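Side-chain contacts in 26S proteasome regulatory subunit rpn10 (Schizosaccharomyces pombe, PDB 2X5N), which protects ubiquitin chains against disassembly by deubiquitinating enzymes and thereby promotes protein degradation, as a regulatory subunit of the 26S proteasome: residues A[61-64]-A[69-72]; A[23-28]-A[76-81]; A[107-112]-A[129-134]. All coordinates share one frame; numbering follows the deposited sequence. Where two conformers were deposited one is given.

Interaction 1: residues A[61-64]-A[69-72]; sequences LSTL and GKFL
S62, on the outermost antiparallel strand of the von Willebrand A sheet, meets F71 and K70 of the short helix 68-75 that follows it. The close-packed half lies on the inner side. There S62 CB approaches the F71 ring obliquely, 3.9 Å from F71 CD1, while F36 packs edge-to-face with the same ring and L50 and I7 of the sheet touch it. L61 and S62 form a classic beta bulge opposite L50. With OG anti to its own backbone N (chi1 180°), the buried S62 hydroxyl donates to T63 O at 2.9 Å, in the carbonyl plane and on a lone pair. Across the contact the same oxygen meets carbon: K70 CE lies 3.5 Å from S62 OG.

The other half is loose and wet. K70 bends at chi3 (51°), its methylenes passing S62 before the ammonium group ends near T63, and no direct hydrogen bond joins the two segments. Water 2 makes the link instead, accepting from K70 NZ at 3.0 Å, donating to L64 O at 2.7 Å and hydrogen-bonded to T63 OG1 at 2.8 Å. Water 1 accepts from T63 N at 3.0 Å and, weakly, from K70 NZ. The chemistry thus divides the contact: carbon packing joins strand to helix inside, whereas outside the lysine charge reaches T63 and L64 through solvent, a link probably more yielding than a direct bond.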
ATOM      1  N   LEU A  61      -3.000  -0.280  12.194  1.00  5.60           N
ATOM      2  CA  LEU A  61      -3.868  -1.392  12.595  1.00  6.86           C
ATOM      3  C   LEU A  61      -3.113  -2.600  13.107  1.00  7.49           C
ATOM      4  O   LEU A  61      -3.582  -3.291  13.997  1.00  8.19           O
ATOM      5  CB  LEU A  61      -4.743  -1.822  11.418  1.00  8.13           C
ATOM      6  CG  LEU A  61      -5.740  -0.803  10.870  1.00  8.70           C
ATOM      7  CD1 LEU A  61      -6.656  -1.470   9.822  1.00  9.68           C
ATOM      8  CD2 LEU A  61      -6.532  -0.104  11.971  1.00 14.66           C
ATOM      9  N   SER A  62      -1.972  -2.887  12.500  1.00  7.06           N
ATOM     10  CA  SER A  62      -1.133  -3.980  12.948  1.00  7.97           C
ATOM     11  C   SER A  62       0.301  -3.579  12.827  1.00  8.06           C
ATOM     12  O   SER A  62       0.722  -3.070  11.781  1.00  7.88           O
ATOM     13  CB  SER A  62      -1.341  -5.237  12.103  1.00  7.73           C
ATOM     14  OG  SER A  62      -0.494  -6.283  12.573  1.00  9.92           O
ATOM     15  N   THR A  63       1.060  -3.812  13.890  1.00  8.05           N
ATOM     16  CA  THR A  63       2.498  -3.667  13.799  1.00  8.99           C
ATOM     17  C   THR A  63       3.069  -4.819  12.957  1.00  7.58           C
ATOM     18  O   THR A  63       2.346  -5.712  12.526  1.00  7.04           O
ATOM     19  CB  THR A  63       3.150  -3.612  15.176  1.00 14.13           C
ATOM     20  OG1 THR A  63       2.738  -4.747  15.933  1.00 17.35           O
ATOM     21  CG2 THR A  63       2.748  -2.312  15.910  1.00 16.61           C
ATOM     22  N   LEU A  64       4.370  -4.767  12.701  1.00  7.36           N
ATOM     23  CA  LEU A  64       5.020  -5.711  11.813  1.00  5.43           C
ATOM     24  C   LEU A  64       4.868  -7.139  12.323  1.00  5.17           C
ATOM     25  O   LEU A  64       5.097  -7.435  13.494  1.00  8.60           O
ATOM     26  CB  LEU A  64       6.487  -5.327  11.671  1.00  7.90           C
ATOM     27  CG  LEU A  64       6.711  -4.035  10.872  1.00  9.26           C
ATOM     28  CD1 LEU A  64       8.118  -3.489  11.108  1.00 15.01           C
ATOM     29  CD2 LEU A  64       6.496  -4.210   9.376  1.00 10.20           C
ATOM     30  N   GLY A  69      -3.554 -13.328  10.428  1.00  8.06           N
ATOM     31  CA  GLY A  69      -4.715 -13.216  11.286  1.00  8.60           C
ATOM     32  C   GLY A  69      -4.764 -11.892  12.026  1.00  6.39           C
ATOM     33  O   GLY A  69      -5.829 -11.377  12.315  1.00  7.85           O
ATOM     34  N   LYS A  70      -3.611 -11.315  12.334  1.00  7.55           N
ATOM     35  CA  LYS A  70      -3.615 -10.017  12.982  1.00 10.27           C
ATOM     36  C   LYS A  70      -4.179  -8.942  12.052  1.00  7.69           C
ATOM     37  O   LYS A  70      -4.861  -8.030  12.504  1.00  9.04           O
ATOM     38  CB  LYS A  70      -2.201  -9.647  13.435  1.00 29.85           C
ATOM     39  CG  LYS A  70      -1.709 -10.457  14.631  1.00 65.86           C
ATOM     40  CD  LYS A  70      -0.371  -9.957  15.143  1.00101.57           C
ATOM     41  CE  LYS A  70      -0.397  -8.457  15.375  1.00133.90           C
ATOM     42  NZ  LYS A  70       0.626  -8.041  16.360  1.00162.50           N
ATOM     43  N   PHE A  71      -3.891  -9.036  10.754  1.00  6.81           N
ATOM     44  CA  PHE A  71      -4.467  -8.088   9.808  1.00  6.42           C
ATOM     45  C   PHE A  71      -5.976  -8.254   9.769  1.00  6.63           C
ATOM     46  O   PHE A  71      -6.728  -7.277   9.799  1.00  9.18           O
ATOM     47  CB  PHE A  71      -3.930  -8.310   8.381  1.00  6.14           C
ATOM     48  CG  PHE A  71      -2.566  -7.696   8.102  1.00  5.82           C
ATOM     49  CD1 PHE A  71      -1.555  -7.678   9.044  1.00  6.22           C
ATOM     50  CD2 PHE A  71      -2.317  -7.179   6.859  1.00  6.20           C
ATOM     51  CE1 PHE A  71      -0.322  -7.120   8.744  1.00  6.60           C
ATOM     52  CE2 PHE A  71      -1.087  -6.630   6.567  1.00  7.37           C
ATOM     53  CZ  PHE A  71      -0.087  -6.608   7.514  1.00  7.46           C
ATOM     54  N   LEU A  72      -6.448  -9.497   9.651  1.00  7.05           N
ATOM     55  CA  LEU A  72      -7.881  -9.749   9.527  1.00  7.61           C
ATOM     56  C   LEU A  72      -8.615  -9.310  10.788  1.00  6.92           C
ATOM     57  O   LEU A  72      -9.674  -8.705  10.711  1.00  8.58           O
ATOM     58  CB  LEU A  72      -8.118 -11.225   9.219  1.00  7.51           C
ATOM     59  CG  LEU A  72      -7.742 -11.658   7.805  1.00  8.67           C
ATOM     60  CD1 LEU A  72      -7.823 -13.159   7.668  1.00 10.60           C
ATOM     61  CD2 LEU A  72      -8.676 -10.988   6.795  1.00 13.24           C
TER
HETATM   62  O   HOH W   1      -0.499  -4.757  16.228  1.00 26.37           O
HETATM   63  O   HOH W   2       3.475  -7.391  15.701  1.00 41.12           O

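Interaction 2: residues A[23-28]-A[76-81]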
ATOM      1  N   THR A  23     -16.723  -4.413  -4.051  1.00  5.90           N
ATOM      2  CA  THR A  23     -16.542  -2.973  -3.862  1.00  5.58           C
ATOM      3  C   THR A  23     -15.053  -2.703  -3.996  1.00  4.52           C
ATOM      4  O   THR A  23     -14.243  -3.606  -3.872  1.00  5.74           O
ATOM      5  CB  THR A  23     -16.991  -2.482  -2.472  1.00  6.77           C
ATOM      6  OG1 THR A  23     -16.184  -3.094  -1.465  1.00  8.04           O
ATOM      7  CG2 THR A  23     -18.465  -2.790  -2.246  1.00  9.36           C
ATOM      8  N   ARG A  24     -14.675  -1.451  -4.192  1.00  5.37           N
ATOM      9  CA  ARG A  24     -13.277  -1.073  -4.155  1.00  4.98           C
ATOM     10  C   ARG A  24     -12.626  -1.522  -2.871  1.00  6.04           C
ATOM     11  O   ARG A  24     -11.546  -2.086  -2.884  1.00  5.72           O
ATOM     12  CB  ARG A  24     -13.135   0.425  -4.302  1.00  5.45           C
ATOM     13  CG  ARG A  24     -13.459   0.949  -5.668  1.00  5.90           C
ATOM     14  CD  ARG A  24     -13.188   2.474  -5.727  1.00  7.03           C
ATOM     15  NE  ARG A  24     -13.675   3.045  -6.977  1.00  5.15           N
ATOM     16  CZ  ARG A  24     -13.538   4.311  -7.332  1.00  5.38           C
ATOM     17  NH1 ARG A  24     -12.882   5.169  -6.566  1.00  7.07           N
ATOM     18  NH2 ARG A  24     -14.050   4.713  -8.481  1.00  6.22           N
ATOM     19  N   PHE A  25     -13.275  -1.261  -1.740  1.00  5.59           N
ATOM     20  CA  PHE A  25     -12.676  -1.624  -0.475  1.00  5.00           C
ATOM     21  C   PHE A  25     -12.401  -3.117  -0.373  1.00  6.71           C
ATOM     22  O   PHE A  25     -11.305  -3.526   0.044  1.00  6.17           O
ATOM     23  CB  PHE A  25     -13.543  -1.197   0.698  1.00  6.61           C
ATOM     24  CG  PHE A  25     -12.887  -1.514   1.992  1.00  6.91           C
ATOM     25  CD1 PHE A  25     -11.879  -0.686   2.487  1.00  7.48           C
ATOM     26  CD2 PHE A  25     -13.137  -2.699   2.641  1.00 10.37           C
ATOM     27  CE1 PHE A  25     -11.187  -1.012   3.634  1.00  7.35           C
ATOM     28  CE2 PHE A  25     -12.452  -3.021   3.810  1.00 14.19           C
ATOM     29  CZ  PHE A  25     -11.482  -2.173   4.296  1.00 11.89           C
ATOM     30  N   GLU A  26     -13.388  -3.931  -0.740  0.54  5.04           N
ATOM     31  CA  GLU A  26     -13.277  -5.373  -0.591  0.54  6.03           C
ATOM     32  C   GLU A  26     -12.322  -5.991  -1.601  0.54  5.84           C
ATOM     33  O   GLU A  26     -11.659  -6.992  -1.335  0.54  8.51           O
ATOM     34  CB  GLU A  26     -14.656  -6.003  -0.692  0.54  6.39           C
ATOM     35  CG  GLU A  26     -15.498  -5.778   0.560  0.54 10.60           C
ATOM     36  CD  GLU A  26     -14.913  -6.500   1.759  0.54 16.58           C
ATOM     37  OE1 GLU A  26     -14.447  -7.646   1.577  0.54 19.50           O
ATOM     38  OE2 GLU A  26     -14.906  -5.925   2.872  0.54 18.73           O
ATOM     39  N   ALA A  27     -12.273  -5.382  -2.769  1.00  5.15           N
ATOM     40  CA  ALA A  27     -11.305  -5.718  -3.802  1.00  5.70           C
ATOM     41  C   ALA A  27      -9.873  -5.577  -3.340  1.00  4.45           C
ATOM     42  O   ALA A  27      -8.991  -6.392  -3.572  1.00  5.39           O
ATOM     43  CB  ALA A  27     -11.590  -5.061  -5.113  1.00  5.66           C
ATOM     44  N   GLN A  28      -9.673  -4.449  -2.679  1.00  7.18           N
ATOM     45  CA  GLN A  28      -8.402  -4.110  -2.091  1.00  7.86           C
ATOM     46  C   GLN A  28      -8.069  -5.131  -1.007  1.00  6.74           C
ATOM     47  O   GLN A  28      -6.936  -5.614  -0.908  1.00  6.85           O
ATOM     48  CB  GLN A  28      -8.485  -2.665  -1.531  1.00  5.58           C
ATOM     49  CG  GLN A  28      -7.547  -2.359  -0.423  1.00  8.20           C
ATOM     50  CD  GLN A  28      -7.847  -1.006   0.132  1.00  6.17           C
ATOM     51  OE1 GLN A  28      -7.131  -0.054  -0.118  1.00  6.13           O
ATOM     52  NE2 GLN A  28      -8.954  -0.902   0.870  1.00  6.10           N
ATOM     53  N   HIS A  76     -11.507  -6.126  11.071  1.00 12.30           N
ATOM     54  CA  HIS A  76     -12.880  -6.436  11.400  1.00 14.20           C
ATOM     55  C   HIS A  76     -13.514  -5.231  12.048  1.00 13.27           C
ATOM     56  O   HIS A  76     -12.939  -4.654  12.981  1.00 15.06           O
ATOM     57  CB  HIS A  76     -12.960  -7.611  12.356  1.00 16.97           C
ATOM     58  CG  HIS A  76     -14.359  -8.078  12.572  1.00 19.81           C
ATOM     59  ND1 HIS A  76     -15.123  -8.574  11.542  1.00 18.82           N
ATOM     60  CD2 HIS A  76     -15.154  -8.071  13.667  1.00 24.11           C
ATOM     61  CE1 HIS A  76     -16.328  -8.879  11.998  1.00 20.57           C
ATOM     62  NE2 HIS A  76     -16.370  -8.589  13.286  1.00 21.24           N
ATOM     63  N   ASP A  77     -14.709  -4.870  11.589  1.00 13.77           N
ATOM     64  CA  ASP A  77     -15.352  -3.680  12.127  1.00 16.71           C
ATOM     65  C   ASP A  77     -14.827  -2.306  11.721  1.00 13.35           C
ATOM     66  O   ASP A  77     -15.202  -1.307  12.300  1.00 14.87           O
ATOM     67  CB  ASP A  77     -15.879  -3.789  13.584  1.00 22.75           C
ATOM     68  CG  ASP A  77     -16.984  -4.821  13.765  1.00 27.26           C
ATOM     69  OD1 ASP A  77     -17.659  -5.198  12.787  1.00 25.29           O
ATOM     70  OD2 ASP A  77     -17.187  -5.237  14.928  1.00 31.52           O
ATOM     71  N   LEU A  78     -13.867  -2.293  10.789  1.00 13.93           N
ATOM     72  CA  LEU A  78     -13.180  -1.061  10.428  1.00 11.82           C
ATOM     73  C   LEU A  78     -14.144  -0.151   9.691  1.00  9.51           C
ATOM     74  O   LEU A  78     -14.751  -0.561   8.722  1.00  9.48           O
ATOM     75  CB  LEU A  78     -11.982  -1.352   9.522  1.00 10.32           C
ATOM     76  CG  LEU A  78     -11.134  -0.151   9.134  1.00  8.82           C
ATOM     77  CD1 LEU A  78     -10.328   0.363  10.302  1.00 13.25           C
ATOM     78  CD2 LEU A  78     -10.203  -0.518   8.001  1.00 10.74           C
ATOM     79  N   PRO A  79     -14.276   1.104  10.141  1.00  7.99           N
ATOM     80  CA  PRO A  79     -14.994   2.048   9.296  1.00  9.12           C
ATOM     81  C   PRO A  79     -14.489   2.283   7.898  1.00  6.40           C
ATOM     82  O   PRO A  79     -13.267   2.422   7.785  1.00  7.66           O
ATOM     83  CB  PRO A  79     -15.204   3.284  10.169  1.00  9.67           C
ATOM     84  CG  PRO A  79     -14.780   2.858  11.554  1.00 11.03           C
ATOM     85  CD  PRO A  79     -13.793   1.744  11.371  1.00 10.12           C
ATOM     86  N   VAL A  80     -15.359   2.413   6.907  1.00  6.68           N
ATOM     87  CA  VAL A  80     -14.977   2.763   5.553  1.00  6.63           C
ATOM     88  C   VAL A  80     -15.834   3.983   5.220  1.00  6.28           C
ATOM     89  O   VAL A  80     -17.044   3.869   5.019  1.00  8.29           O
ATOM     90  CB  VAL A  80     -15.223   1.599   4.571  1.00  6.87           C
ATOM     91  CG1 VAL A  80     -14.756   2.002   3.181  1.00  7.20           C
ATOM     92  CG2 VAL A  80     -14.464   0.346   5.020  1.00  8.92           C
ATOM     93  N   ARG A  81     -15.210   5.160   5.253  1.00  6.28           N
ATOM     94  CA  ARG A  81     -15.916   6.439   5.234  1.00  6.61           C
ATOM     95  C   ARG A  81     -14.897   7.569   5.287  1.00  5.40           C
ATOM     96  O   ARG A  81     -13.707   7.331   5.463  1.00  5.86           O
ATOM     97  CB  ARG A  81     -16.849   6.547   6.455  1.00  6.76           C
ATOM     98  CG  ARG A  81     -16.074   6.579   7.773  1.00  6.56           C
ATOM     99  CD  ARG A  81     -16.987   6.697   8.985  1.00  6.89           C
ATOM    100  NE  ARG A  81     -17.890   7.844   8.894  1.00  6.12           N
ATOM    101  CZ  ARG A  81     -17.542   9.102   9.132  1.00  7.53           C
ATOM    102  NH1 ARG A  81     -16.295   9.410   9.474  1.00  8.33           N
ATOM    103  NH2 ARG A  81     -18.455  10.061   9.024  1.00  8.38           N
TER
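F25, in the first turn of helix 24-42, packs against V80 and L78 in the loop after helix 68-75, bringing together two chain regions at one end of the von Willebrand A fold. The aromatic interaction is a CH-pi contact. V80 CG2 stands over the centre of the F25 ring, 3.7 Å from the centroid and only 8° off the ring normal. With CG1 anti to the backbone N (chi1 -178°), V80 turns CG2 to the ring, while CG1 stays beyond the ring's outline, 4.0 Å from F25 CD1.

The remaining contact between the segments is apolar and looser: L78 CD2 comes obliquely to the ring, 4.3 Å from F25 CZ. I9 of the central strand 3-9 touches both F25 and L78, tying helix and loop to the sheet. Were F25 cut back to an alanine, the V80 methyl would probably lose its aromatic face and a gap would open between the helix start and the loop.

No hydrogen bond joins the two segments; the loop bonds elsewhere, P79 O accepting from N11 ND2. At the helix start T23 is the N-cap, its OG1 accepting from E26 N at 3.0 Å with an N-H...O angle of 162°.

Interaction 3: residues A[107-112]-A[129-134]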
ATOM      1  N   GLN A 107      13.248  -1.058   3.841  1.00  4.88           N
ATOM      2  CA  GLN A 107      11.971  -0.435   4.158  1.00  5.18           C
ATOM      3  C   GLN A 107      11.132  -0.232   2.908  1.00  3.81           C
ATOM      4  O   GLN A 107      11.611   0.300   1.904  1.00  5.75           O
ATOM      5  CB  GLN A 107      12.203   0.901   4.844  1.00  6.12           C
ATOM      6  CG  GLN A 107      13.042   0.801   6.136  1.00  6.02           C
ATOM      7  CD  GLN A 107      13.209   2.160   6.775  1.00  9.34           C
ATOM      8  OE1 GLN A 107      12.272   2.681   7.340  1.00 12.11           O
ATOM      9  NE2 GLN A 107      14.384   2.745   6.662  1.00 11.76           N
ATOM     10  N   ARG A 108       9.870  -0.679   2.981  1.00  3.89           N
ATOM     11  CA  ARG A 108       8.969  -0.549   1.840  1.00  3.13           C
ATOM     12  C   ARG A 108       7.566  -0.184   2.312  1.00  3.43           C
ATOM     13  O   ARG A 108       7.099  -0.653   3.351  1.00  4.14           O
ATOM     14  CB  ARG A 108       8.915  -1.854   1.029  1.00  4.97           C
ATOM     15  CG  ARG A 108       7.951  -1.815  -0.187  1.00  5.13           C
ATOM     16  CD  ARG A 108       8.014  -3.110  -1.028  1.00  4.92           C
ATOM     17  NE  ARG A 108       9.311  -3.205  -1.679  1.00  5.68           N
ATOM     18  CZ  ARG A 108       9.656  -2.565  -2.784  1.00  5.34           C
ATOM     19  NH1 ARG A 108       8.766  -1.894  -3.494  1.00  6.91           N
ATOM     20  NH2 ARG A 108      10.910  -2.613  -3.184  1.00  6.41           N
ATOM     21  N   ILE A 109       6.889   0.607   1.492  1.00  3.42           N
ATOM     22  CA  ILE A 109       5.473   0.910   1.636  1.00  3.91           C
ATOM     23  C   ILE A 109       4.745   0.387   0.407  1.00  3.15           C
ATOM     24  O   ILE A 109       5.192   0.609  -0.710  1.00  3.96           O
ATOM     25  CB  ILE A 109       5.249   2.444   1.744  1.00  4.33           C
ATOM     26  CG1 ILE A 109       5.906   2.942   3.031  1.00  5.14           C
ATOM     27  CG2 ILE A 109       3.754   2.769   1.673  1.00  6.04           C
ATOM     28  CD1 ILE A 109       5.932   4.447   3.149  1.00  8.64           C
ATOM     29  N   VAL A 110       3.616  -0.300   0.609  1.00  3.51           N
ATOM     30  CA  VAL A 110       2.689  -0.632  -0.494  1.00  4.15           C
ATOM     31  C   VAL A 110       1.368   0.048  -0.164  1.00  3.29           C
ATOM     32  O   VAL A 110       0.771  -0.277   0.845  1.00  5.11           O
ATOM     33  CB  VAL A 110       2.492  -2.153  -0.672  1.00  3.98           C
ATOM     34  CG1 VAL A 110       1.478  -2.416  -1.771  1.00  5.98           C
ATOM     35  CG2 VAL A 110       3.818  -2.786  -1.028  1.00  6.38           C
ATOM     36  N   ALA A 111       0.963   1.024  -0.973  1.00  3.35           N
ATOM     37  CA  ALA A 111      -0.210   1.821  -0.679  1.00  4.42           C
ATOM     38  C   ALA A 111      -1.252   1.716  -1.777  1.00  3.91           C
ATOM     39  O   ALA A 111      -0.929   1.822  -2.968  1.00  6.01           O
ATOM     40  CB  ALA A 111       0.174   3.294  -0.506  1.00  3.96           C
ATOM     41  N   PHE A 112      -2.501   1.590  -1.362  1.00  3.91           N
ATOM     42  CA  PHE A 112      -3.639   1.652  -2.254  1.00  4.23           C
ATOM     43  C   PHE A 112      -4.197   3.071  -2.282  1.00  4.68           C
ATOM     44  O   PHE A 112      -4.355   3.702  -1.241  1.00  6.41           O
ATOM     45  CB  PHE A 112      -4.741   0.731  -1.763  1.00  5.91           C
ATOM     46  CG  PHE A 112      -4.429  -0.730  -1.859  1.00  6.27           C
ATOM     47  CD1 PHE A 112      -4.925  -1.491  -2.910  1.00  6.70           C
ATOM     48  CD2 PHE A 112      -3.650  -1.358  -0.887  1.00  6.69           C
ATOM     49  CE1 PHE A 112      -4.678  -2.850  -2.984  1.00  7.13           C
ATOM     50  CE2 PHE A 112      -3.399  -2.719  -0.963  1.00  6.02           C
ATOM     51  CZ  PHE A 112      -3.926  -3.468  -2.004  1.00  7.70           C
ATOM     52  N   LYS A 129      10.759  12.505  -2.977  1.00  9.98           N
ATOM     53  CA  LYS A 129      12.189  12.702  -2.901  1.00 12.48           C
ATOM     54  C   LYS A 129      12.680  12.492  -1.485  1.00 11.69           C
ATOM     55  O   LYS A 129      13.786  12.015  -1.283  1.00 11.16           O
ATOM     56  CB  LYS A 129      12.583  14.090  -3.413  1.00 22.29           C
ATOM     57  CG  LYS A 129      12.397  14.251  -4.917  1.00 47.31           C
ATOM     58  CD  LYS A 129      13.081  15.502  -5.448  1.00 73.27           C
ATOM     59  CE  LYS A 129      13.143  15.484  -6.966  1.00 97.75           C
ATOM     60  NZ  LYS A 129      13.858  16.660  -7.527  1.00119.69           N
ATOM     61  N   ARG A 130      11.846  12.852  -0.511  1.00 11.75           N
ATOM     62  CA  ARG A 130      12.138  12.558   0.879  1.00 11.78           C
ATOM     63  C   ARG A 130      12.189  11.035   1.124  1.00 12.72           C
ATOM     64  O   ARG A 130      13.130  10.574   1.777  1.00 12.88           O
ATOM     65  CB  ARG A 130      11.121  13.252   1.814  1.00 14.84           C
ATOM     66  CG  ARG A 130      11.345  13.019   3.302  1.00 15.80           C
ATOM     67  CD  ARG A 130      12.668  13.616   3.776  1.00 18.45           C
ATOM     68  NE  ARG A 130      12.686  15.073   3.663  1.00 19.87           N
ATOM     69  CZ  ARG A 130      13.725  15.840   3.981  1.00 26.78           C
ATOM     70  NH1 ARG A 130      14.844  15.300   4.445  1.00 32.15           N
ATOM     71  NH2 ARG A 130      13.643  17.151   3.831  1.00 29.79           N
ATOM     72  N   MET A 131      11.222  10.262   0.605  1.00 10.74           N
ATOM     73  CA  MET A 131      11.296   8.797   0.696  1.00 13.42           C
ATOM     74  C   MET A 131      12.596   8.273   0.093  1.00 11.87           C
ATOM     75  O   MET A 131      13.242   7.389   0.657  1.00 13.70           O
ATOM     76  CB  MET A 131      10.123   8.118  -0.025  1.00 15.15           C
ATOM     77  CG  MET A 131       8.758   8.230   0.666  1.00 16.26           C
ATOM     78  SD  MET A 131       7.608   7.017   0.061  1.00 21.45           S
ATOM     79  CE  MET A 131       8.295   5.516   0.718  1.00 39.70           C
ATOM     80  N   LYS A 132      12.976   8.802  -1.067  1.00 11.16           N
ATOM     81  CA  LYS A 132      14.138   8.289  -1.759  1.00  9.49           C
ATOM     82  C   LYS A 132      15.379   8.573  -0.920  1.00 12.54           C
ATOM     83  O   LYS A 132      16.266   7.727  -0.782  1.00 13.01           O
ATOM     84  CB  LYS A 132      14.264   8.925  -3.143  1.00 13.83           C
ATOM     85  CG  LYS A 132      15.435   8.391  -3.941  1.00 16.39           C
ATOM     86  CD  LYS A 132      15.543   9.071  -5.303  1.00 25.20           C
ATOM     87  CE  LYS A 132      16.748   8.559  -6.077  1.00 40.39           C
ATOM     88  NZ  LYS A 132      16.935   9.264  -7.374  1.00 54.01           N
ATOM     89  N   LYS A 133      15.420   9.770  -0.339  1.00 13.70           N
ATOM     90  CA  LYS A 133      16.521  10.165   0.538  1.00 28.12           C
ATOM     91  C   LYS A 133      16.572   9.233   1.746  1.00 16.19           C
ATOM     92  O   LYS A 133      17.642   8.884   2.219  1.00 16.26           O
ATOM     93  CB  LYS A 133      16.344  11.617   0.992  1.00 66.63           C
ATOM     94  CG  LYS A 133      17.461  12.149   1.876  1.00106.01           C
ATOM     95  CD  LYS A 133      17.154  13.564   2.347  1.00143.24           C
ATOM     96  CE  LYS A 133      18.285  14.150   3.175  1.00176.99           C
ATOM     97  NZ  LYS A 133      19.495  14.432   2.356  1.00209.10           N
ATOM     98  N   ASN A 134      15.396   8.820   2.210  1.00 14.10           N
ATOM     99  CA  ASN A 134      15.252   7.948   3.382  1.00 10.76           C
ATOM    100  C   ASN A 134      15.411   6.450   3.061  1.00 12.50           C
ATOM    101  O   ASN A 134      15.271   5.625   3.956  1.00 13.44           O
ATOM    102  CB  ASN A 134      13.874   8.215   4.028  1.00 12.49           C
ATOM    103  CG  ASN A 134      13.809   9.587   4.720  1.00 12.58           C
ATOM    104  OD1 ASN A 134      14.842  10.173   5.031  1.00 13.84           O
ATOM    105  ND2 ASN A 134      12.599  10.100   4.938  1.00 13.62           N
TER
HETATM  106  O   HOH W   3      15.954   5.576   6.539  1.00 31.62           O
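The backbone oxygen of N134 is joined to Q107 by water 3, which donates to N134 O at 2.7 Å and accepts from Q107 NE2 at 3.2 Å. Q107 NE2 and N134 O are 4.1 Å apart and no direct hydrogen bond joins them. Beyond CG the Q107 chain is extended, carrying its amide out from the strand toward the residue just after the helix. The N134 side chain is engaged elsewhere: its ND2 donates to Q94 OE1 on helix 86-98, and it is the main-chain carbonyl that takes the water.

Deeper in, the contact becomes purely apolar. I109 and M131 cross at a slant and touch through their terminal methyls, I109 CD1 lying 3.6 Å from M131 CE. The methionine does not start out aimed at the strand; a bend at its last torsion (chi3 70°) swings the terminal methyl over to the isoleucine. A single methyl pair therefore forms the dry part of this narrow contact, and the water-bridged amide its more open part.

These segments belong to a beta-alpha-beta crossover, in which strand 106-113 leads through helix 121-133 into the adjacent parallel strand 136-143. M131 also packs on V136 and I138 of that strand, while I109 rests against A93 and L97 of helix 86-98 and L8 of strand 3-9, placing the pair where two helices lie on the centre of the sheet.

How the interactions relate
All three contacts belong to one von Willebrand A domain, built round a single mixed six-stranded sheet. Along the chain, interaction 1 is nested within the loop closed by interaction 2, and interaction 3 follows both. Interaction 1 sits at the edge strand 60-63 and interaction 3 on the more central strand 106-113, their centres about 20 Å apart. Interactions 1 and 2, about 15 Å between centres, touch where L61 CD1 packs 4.1 Å from L78 CD2. Interactions 2 and 3 are about 24 Å apart, on opposite sides of the chain's centre, yet their segments meet through Q28 and F112. Interactions 1 and 3 each lay a helix on the sheet; interaction 2 joins helix to loop.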